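3-hydroxyacyl-thioester dehydratase X (Mycobacterium tuberculosis, PDB 4OOB) catalyses the reversible hydration of trans-2-enoyl-CoA to (3R)-3-hydroxyacyl-CoA, accepting a broad range of chain lengths with a preference for C8 to C12 substrates. Local coordinates at residues A[239-244]-A[253-258]; A[195-200]-A[214-219]. One frame throughout, in Å; residues are numbered along the deposited sequence.

Interaction 1 of 2, residues A[239-244]-A[253-258]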
ATOM      1  N   TRP A 239       5.188  15.094   8.056  1.00 27.95           N
ATOM      2  CA  TRP A 239       4.806  15.405   6.695  1.00 26.08           C
ATOM      3  C   TRP A 239       3.359  15.097   6.428  1.00 24.90           C
ATOM      4  O   TRP A 239       2.841  14.072   6.872  1.00 24.86           O
ATOM      5  CB  TRP A 239       5.658  14.606   5.725  1.00 26.13           C
ATOM      6  CG  TRP A 239       7.096  14.993   5.656  1.00 28.62           C
ATOM      7  CD1 TRP A 239       7.669  15.831   4.745  1.00 30.13           C
ATOM      8  CD2 TRP A 239       8.169  14.512   6.486  1.00 28.85           C
ATOM      9  NE1 TRP A 239       9.023  15.922   4.973  1.00 31.51           N
ATOM     10  CE2 TRP A 239       9.356  15.112   6.024  1.00 30.04           C
ATOM     11  CE3 TRP A 239       8.235  13.656   7.583  1.00 28.48           C
ATOM     12  CZ2 TRP A 239      10.594  14.880   6.621  1.00 29.53           C
ATOM     13  CZ3 TRP A 239       9.459  13.432   8.181  1.00 28.14           C
ATOM     14  CH2 TRP A 239      10.624  14.031   7.693  1.00 29.14           C
ATOM     15  N   ASP A 240       2.711  15.987   5.692  1.00 24.39           N
ATOM     16  CA  ASP A 240       1.351  15.772   5.169  1.00 25.26           C
ATOM     17  C   ASP A 240       1.496  15.673   3.655  1.00 23.90           C
ATOM     18  O   ASP A 240       2.131  16.545   3.022  1.00 22.98           O
ATOM     19  CB  ASP A 240       0.417  16.938   5.490  1.00 26.35           C
ATOM     20  CG  ASP A 240       0.041  17.012   6.975  1.00 28.12           C
ATOM     21  OD1 ASP A 240       0.359  16.087   7.768  1.00 29.50           O
ATOM     22  OD2 ASP A 240      -0.604  18.012   7.326  1.00 29.96           O
ATOM     23  N   LEU A 241       0.944  14.600   3.099  1.00 23.20           N
ATOM     24  CA  LEU A 241       1.057  14.287   1.659  1.00 22.56           C
ATOM     25  C   LEU A 241      -0.325  14.194   1.024  1.00 21.83           C
ATOM     26  O   LEU A 241      -1.257  13.640   1.613  1.00 20.68           O
ATOM     27  CB  LEU A 241       1.765  12.945   1.451  1.00 23.01           C
ATOM     28  CG  LEU A 241       3.275  12.702   1.530  1.00 23.75           C
ATOM     29  CD1 LEU A 241       4.033  13.685   2.355  1.00 25.07           C
ATOM     30  CD2 LEU A 241       3.596  11.318   2.080  1.00 25.03           C
ATOM     31  N   THR A 242      -0.450  14.770  -0.173  1.00 22.13           N
ATOM     32  CA  THR A 242      -1.604  14.564  -1.021  1.00 22.28           C
ATOM     33  C   THR A 242      -1.176  14.391  -2.456  1.00 20.99           C
ATOM     34  O   THR A 242      -0.442  15.234  -3.003  1.00 22.51           O
ATOM     35  CB  THR A 242      -2.594  15.735  -1.003  1.00 22.38           C
ATOM     36  OG1 THR A 242      -2.992  15.982   0.320  1.00 24.59           O
ATOM     37  CG2 THR A 242      -3.806  15.352  -1.720  1.00 22.91           C
ATOM     38  N   LEU A 243      -1.620  13.292  -3.050  1.00 19.74           N
ATOM     39  CA  LEU A 243      -1.395  13.020  -4.459  1.00 19.47           C
ATOM     40  C   LEU A 243      -2.715  13.180  -5.188  1.00 20.63           C
ATOM     41  O   LEU A 243      -3.672  12.529  -4.839  1.00 20.30           O
ATOM     42  CB  LEU A 243      -0.912  11.577  -4.633  1.00 18.44           C
ATOM     43  CG  LEU A 243      -0.575  11.081  -6.049  1.00 17.74           C
ATOM     44  CD1 LEU A 243       0.748  11.670  -6.547  1.00 18.23           C
ATOM     45  CD2 LEU A 243      -0.575   9.581  -6.151  1.00 17.07           C
ATOM     46  N   ARG A 244      -2.773  14.014  -6.214  1.00 23.86           N
ATOM     47  CA  ARG A 244      -4.046  14.218  -6.977  1.00 27.28           C
ATOM     48  C   ARG A 244      -3.871  14.235  -8.502  1.00 28.26           C
ATOM     49  O   ARG A 244      -2.756  14.293  -8.967  1.00 28.62           O
ATOM     50  CB  ARG A 244      -4.728  15.489  -6.505  1.00 29.40           C
ATOM     51  CG  ARG A 244      -3.801  16.584  -6.124  1.00 31.88           C
ATOM     52  CD  ARG A 244      -4.575  17.867  -5.861  1.00 38.30           C
ATOM     53  NE  ARG A 244      -4.710  18.278  -4.454  1.00 41.98           N
ATOM     54  CZ  ARG A 244      -5.757  18.019  -3.668  1.00 46.41           C
ATOM     55  NH1 ARG A 244      -6.774  17.280  -4.108  1.00 49.96           N
ATOM     56  NH2 ARG A 244      -5.786  18.499  -2.429  1.00 44.67           N
ATOM     57  N   LEU A 253      -4.697   9.889  -2.991  1.00 16.05           N
ATOM     58  CA  LEU A 253      -4.433   9.571  -1.591  1.00 16.03           C
ATOM     59  C   LEU A 253      -4.111  10.829  -0.766  1.00 15.73           C
ATOM     60  O   LEU A 253      -3.716  11.849  -1.324  1.00 14.66           O
ATOM     61  CB  LEU A 253      -3.279   8.581  -1.481  1.00 16.08           C
ATOM     62  CG  LEU A 253      -1.859   9.081  -1.732  1.00 16.34           C
ATOM     63  CD1 LEU A 253      -1.237   9.873  -0.615  1.00 16.52           C
ATOM     64  CD2 LEU A 253      -1.017   7.825  -1.947  1.00 17.38           C
ATOM     65  N   THR A 254      -4.300  10.734   0.545  1.00 15.76           N
ATOM     66  CA  THR A 254      -3.857  11.757   1.463  1.00 17.91           C
ATOM     67  C   THR A 254      -3.186  10.977   2.567  1.00 17.35           C
ATOM     68  O   THR A 254      -3.601   9.864   2.884  1.00 19.66           O
ATOM     69  CB  THR A 254      -5.010  12.616   2.024  1.00 19.07           C
ATOM     70  OG1 THR A 254      -5.826  11.774   2.842  1.00 22.70           O
ATOM     71  CG2 THR A 254      -5.872  13.138   0.917  1.00 18.77           C
ATOM     72  N   ALA A 255      -2.167  11.546   3.166  1.00 16.74           N
ATOM     73  CA  ALA A 255      -1.362  10.790   4.079  1.00 16.75           C
ATOM     74  C   ALA A 255      -0.561  11.608   5.045  1.00 16.16           C
ATOM     75  O   ALA A 255      -0.289  12.748   4.830  1.00 16.41           O
ATOM     76  CB  ALA A 255      -0.403   9.890   3.279  1.00 16.82           C
ATOM     77  N   THR A 256      -0.108  10.960   6.106  1.00 17.12           N
ATOM     78  CA  THR A 256       0.721  11.627   7.063  1.00 17.38           C
ATOM     79  C   THR A 256       1.818  10.713   7.454  1.00 18.18           C
ATOM     80  O   THR A 256       1.608   9.500   7.564  1.00 17.04           O
ATOM     81  CB  THR A 256      -0.029  11.996   8.354  1.00 17.78           C
ATOM     82  OG1 THR A 256      -0.620  10.831   8.914  1.00 18.19           O
ATOM     83  CG2 THR A 256      -1.109  13.034   8.071  1.00 18.11           C
ATOM     84  N   VAL A 257       2.990  11.338   7.638  1.00 19.48           N
ATOM     85  CA  VAL A 257       4.151  10.776   8.276  1.00 19.26           C
ATOM     86  C   VAL A 257       4.406  11.570   9.586  1.00 20.47           C
ATOM     87  O   VAL A 257       4.464  12.789   9.567  1.00 19.62           O
ATOM     88  CB  VAL A 257       5.348  10.913   7.327  1.00 19.22           C
ATOM     89  CG1 VAL A 257       6.574  10.185   7.872  1.00 18.93           C
ATOM     90  CG2 VAL A 257       4.975  10.395   5.937  1.00 19.08           C
ATOM     91  N   ARG A 258       4.555  10.856  10.708  1.00 21.06           N
ATOM     92  CA  ARG A 258       4.845  11.472  11.994  1.00 21.70           C
ATOM     93  C   ARG A 258       5.889  10.634  12.700  1.00 23.09           C
ATOM     94  O   ARG A 258       5.818   9.393  12.703  1.00 24.52           O
ATOM     95  CB  ARG A 258       3.606  11.520  12.838  1.00 21.65           C
ATOM     96  CG  ARG A 258       2.480  12.359  12.250  1.00 22.07           C
ATOM     97  CD  ARG A 258       2.741  13.873  12.331  1.00 21.95           C
ATOM     98  NE  ARG A 258       1.564  14.647  11.936  1.00 21.04           N
ATOM     99  CZ  ARG A 258       1.257  15.014  10.695  1.00 21.43           C
ATOM    100  NH1 ARG A 258       2.028  14.707   9.644  1.00 20.13           N
ATOM    101  NH2 ARG A 258       0.137  15.698  10.493  1.00 21.56           N
TER
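Strands 239-244 and 253-258 pair as the two arms of an antiparallel beta hairpin in the hotdog-fold sheet. W239/V257, L241/A255 and L243/L253 are the hydrogen-bonded pairs; the W239 N to V257 O and V257 N to W239 O bonds are both 2.8 Å, while the last bond, L253 N to L243 O, is weak. These three pairs put their side chains on the buried face, where W239 CE3 lies obliquely 3.9 Å from V257 CG1 and L243 CB touches L253 CG.

On the other face, D240 and R258 form a diagonal salt bridge. R258 bends back at chi2 (-73°) and comes end-on, both NH1 and NH2 gripping the single oxygen OD1 of D240. R258 NH2 takes the syn lone pair of D240 OD1 at 2.8 Å, and the planes of the two groups are 30° apart. NH1 also bonds to V257 O from above its carbonyl plane, which limits how the guanidinium can turn. Beyond them, T242 and T254 lie side by side, CG2 to CG2 4.0 Å.

Strand 226-234 flanks 239-244 and strand 212-218 flanks 253-258, while helix 193-199 packs T196 against L243 and L253.

Interaction 2 of 2, residues A[195-200]-A[214-219]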
ATOM      1  N   PHE A 195       1.802   0.797  -4.515  1.00 13.51           N
ATOM      2  CA  PHE A 195       2.806   1.393  -5.401  1.00 13.63           C
ATOM      3  C   PHE A 195       2.915   2.864  -5.088  1.00 14.44           C
ATOM      4  O   PHE A 195       3.987   3.399  -4.854  1.00 15.17           O
ATOM      5  CB  PHE A 195       2.505   1.262  -6.883  1.00 13.81           C
ATOM      6  CG  PHE A 195       3.482   2.051  -7.725  1.00 14.22           C
ATOM      7  CD1 PHE A 195       4.756   1.552  -7.989  1.00 14.76           C
ATOM      8  CD2 PHE A 195       3.174   3.347  -8.146  1.00 14.13           C
ATOM      9  CE1 PHE A 195       5.712   2.314  -8.717  1.00 15.18           C
ATOM     10  CE2 PHE A 195       4.111   4.109  -8.868  1.00 14.68           C
ATOM     11  CZ  PHE A 195       5.377   3.576  -9.172  1.00 14.57           C
ATOM     12  N   THR A 196       1.771   3.512  -5.108  1.00 15.45           N
ATOM     13  CA  THR A 196       1.687   4.938  -4.955  1.00 16.17           C
ATOM     14  C   THR A 196       2.095   5.309  -3.517  1.00 15.66           C
ATOM     15  O   THR A 196       2.797   6.296  -3.314  1.00 15.49           O
ATOM     16  CB  THR A 196       0.286   5.388  -5.428  1.00 17.34           C
ATOM     17  OG1 THR A 196       0.401   6.452  -6.387  1.00 21.64           O
ATOM     18  CG2 THR A 196      -0.549   5.801  -4.398  1.00 16.64           C
ATOM     19  N   ALA A 197       1.747   4.481  -2.526  1.00 14.47           N
ATOM     20  CA  ALA A 197       2.104   4.819  -1.147  1.00 13.95           C
ATOM     21  C   ALA A 197       3.596   4.800  -0.985  1.00 13.42           C
ATOM     22  O   ALA A 197       4.119   5.549  -0.171  1.00 13.03           O
ATOM     23  CB  ALA A 197       1.483   3.887  -0.152  1.00 13.47           C
ATOM     24  N   ALA A 198       4.271   3.925  -1.735  1.00 12.59           N
ATOM     25  CA  ALA A 198       5.692   3.861  -1.657  1.00 12.55           C
ATOM     26  C   ALA A 198       6.268   5.020  -2.469  1.00 13.07           C
ATOM     27  O   ALA A 198       7.087   5.759  -1.938  1.00 13.01           O
ATOM     28  CB  ALA A 198       6.211   2.548  -2.174  1.00 12.78           C
ATOM     29  N   ALA A 199       5.817   5.191  -3.723  1.00 13.03           N
ATOM     30  CA  ALA A 199       6.410   6.199  -4.652  1.00 13.31           C
ATOM     31  C   ALA A 199       6.439   7.644  -4.085  1.00 13.78           C
ATOM     32  O   ALA A 199       7.385   8.383  -4.303  1.00 14.29           O
ATOM     33  CB  ALA A 199       5.676   6.163  -5.964  1.00 13.04           C
ATOM     34  N   VAL A 200       5.424   8.019  -3.301  1.00 14.23           N
ATOM     35  CA  VAL A 200       5.354   9.391  -2.703  1.00 14.22           C
ATOM     36  C   VAL A 200       6.431   9.700  -1.640  1.00 14.51           C
ATOM     37  O   VAL A 200       6.637  10.859  -1.271  1.00 14.09           O
ATOM     38  CB  VAL A 200       3.960   9.703  -2.119  1.00 13.62           C
ATOM     39  CG1 VAL A 200       2.919   9.681  -3.222  1.00 13.29           C
ATOM     40  CG2 VAL A 200       3.614   8.787  -0.968  1.00 13.60           C
ATOM     41  N   TYR A 214       3.097   5.932   9.372  1.00 17.08           N
ATOM     42  CA  TYR A 214       2.674   6.346   8.036  1.00 15.63           C
ATOM     43  C   TYR A 214       1.225   5.888   7.792  1.00 14.96           C
ATOM     44  O   TYR A 214       0.953   4.704   7.699  1.00 15.12           O
ATOM     45  CB  TYR A 214       3.665   5.749   7.015  1.00 14.81           C
ATOM     46  CG  TYR A 214       3.413   6.068   5.536  1.00 13.95           C
ATOM     47  CD1 TYR A 214       2.945   7.331   5.130  1.00 14.05           C
ATOM     48  CD2 TYR A 214       3.661   5.134   4.570  1.00 12.81           C
ATOM     49  CE1 TYR A 214       2.736   7.628   3.791  1.00 13.81           C
ATOM     50  CE2 TYR A 214       3.458   5.427   3.232  1.00 13.25           C
ATOM     51  CZ  TYR A 214       2.992   6.672   2.839  1.00 13.34           C
ATOM     52  OH  TYR A 214       2.769   6.958   1.492  1.00 13.46           O
ATOM     53  N   SER A 215       0.312   6.849   7.728  1.00 15.22           N
ATOM     54  CA  SER A 215      -1.127   6.637   7.517  1.00 15.23           C
ATOM     55  C   SER A 215      -1.574   7.159   6.188  1.00 15.27           C
ATOM     56  O   SER A 215      -1.400   8.332   5.884  1.00 14.86           O
ATOM     57  CB  SER A 215      -1.938   7.382   8.568  1.00 16.06           C
ATOM     58  OG  SER A 215      -1.685   6.785   9.829  1.00 17.53           O
ATOM     59  N   VAL A 216      -2.156   6.268   5.407  1.00 15.88           N
ATOM     60  CA  VAL A 216      -2.571   6.555   4.079  1.00 16.38           C
ATOM     61  C   VAL A 216      -4.051   6.255   3.959  1.00 17.17           C
ATOM     62  O   VAL A 216      -4.547   5.202   4.354  1.00 16.89           O
ATOM     63  CB  VAL A 216      -1.801   5.684   3.050  1.00 16.18           C
ATOM     64  CG1 VAL A 216      -2.317   5.939   1.643  1.00 16.70           C
ATOM     65  CG2 VAL A 216      -0.316   5.997   3.099  1.00 16.56           C
ATOM     66  N   ARG A 217      -4.732   7.190   3.351  1.00 18.92           N
ATOM     67  CA  ARG A 217      -6.125   7.038   2.964  1.00 21.76           C
ATOM     68  C   ARG A 217      -6.190   7.042   1.423  1.00 18.20           C
ATOM     69  O   ARG A 217      -5.753   8.020   0.802  1.00 17.33           O
ATOM     70  CB  ARG A 217      -6.889   8.238   3.549  1.00 26.35           C
ATOM     71  CG  ARG A 217      -8.262   7.955   4.109  1.00 34.02           C
ATOM     72  CD  ARG A 217      -9.241   7.468   3.027  1.00 39.54           C
ATOM     73  NE  ARG A 217     -10.157   6.458   3.586  1.00 48.96           N
ATOM     74  CZ  ARG A 217     -10.939   5.640   2.886  1.00 47.63           C
ATOM     75  NH1 ARG A 217     -10.963   5.681   1.560  1.00 45.85           N
ATOM     76  NH2 ARG A 217     -11.695   4.768   3.538  1.00 50.31           N
ATOM     77  N   PHE A 218      -6.741   6.000   0.800  1.00 16.77           N
ATOM     78  CA  PHE A 218      -6.881   5.973  -0.690  1.00 17.05           C
ATOM     79  C   PHE A 218      -8.276   6.405  -1.194  1.00 18.83           C
ATOM     80  O   PHE A 218      -9.278   6.037  -0.628  1.00 20.58           O
ATOM     81  CB  PHE A 218      -6.582   4.590  -1.255  1.00 15.45           C
ATOM     82  CG  PHE A 218      -5.183   4.109  -0.999  1.00 14.03           C
ATOM     83  CD1 PHE A 218      -4.128   4.602  -1.739  1.00 14.11           C
ATOM     84  CD2 PHE A 218      -4.941   3.155  -0.059  1.00 13.65           C
ATOM     85  CE1 PHE A 218      -2.854   4.156  -1.557  1.00 13.56           C
ATOM     86  CE2 PHE A 218      -3.663   2.683   0.170  1.00 14.01           C
ATOM     87  CZ  PHE A 218      -2.611   3.167  -0.599  1.00 14.38           C
ATOM     88  N   ALA A 219      -8.334   7.186  -2.259  1.00 19.54           N
ATOM     89  CA  ALA A 219      -9.616   7.709  -2.744  1.00 20.70           C
ATOM     90  C   ALA A 219      -9.768   7.379  -4.218  1.00 20.23           C
ATOM     91  O   ALA A 219     -10.058   6.254  -4.531  1.00 20.85           O
ATOM     92  CB  ALA A 219      -9.748   9.196  -2.444  1.00 19.94           C
TER
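Helix 193-199 lies against the concave face of the sheet as the "sausage" of the hotdog fold, and here A197 and V200 meet Y214 of strand 214-218. The axes of helix 195-199 and strand 214-218 stay 10.3 Å apart, so side chains have to fill the gap, and all six residues that touch are buried.

The tight part is at the Y214 hydroxyl. Y214 has CG anti to its backbone N (chi1 -180°), which sends the ring from the strand toward the helix. Y214 OH donates to A197 O at 2.6 Å, arriving in the carbonyl plane on a lone pair with a C=O...O angle of 123°. The acceptor in turn sits at the edge of the ring, near its plane. This one bond ties a phenol buried in the core to the backbone carbonyl of A197 on the helix. V200 CG2 comes within 3.2 Å of Y214 OH, and A197 CB within 3.7 Å of Y214 OH.

Away from the hydroxyl the fit is looser and wholly apolar. A197 CB, pointing at the strand, reaches V216 CG2 only at 4.3 Å and F218 CZ at 4.2 Å. T196 CG2 meets CE1 at the edge of the F218 ring, near its plane, as the two side chains slide past each other in opposite directions. On the opposite face of the strand, S215 and R217 turn from the helix toward the more solvent-accessible side; S215 bonds to H74 and R217 forms a salt bridge with E72, both on strand 69-77. Back on the helix side, V216 spreads its two methyls between the aromatic neighbours: V216 CG2 rides 3.4 Å above the Y214 ring plane, offset toward the rim, and V216 CG1 lies 3.5 Å above the F218 ring plane, likewise off-centre.

Following the chain from the N terminus, neither contact appears until the C-terminal half, where helix 193-199 leads through a loop into strand 212-218, and interaction 2 closes that excursion by bringing the strand back across the helix. Strand 226-234 follows, then interaction 1 closes the shorter hairpin turn between 238-244 and 251-259. The two closures are in series, neither nesting nor crossing. In space they adjoin, with centres about 7 Å apart, because strand 251-259 is the sheet neighbour of strand 212-218: T256 N to S215 O and T254 O to R217 N, each 2.9 Å, are probable hydrogen bonds. Together they join hairpin, adjacent strand and helix within the MaoC-like domain.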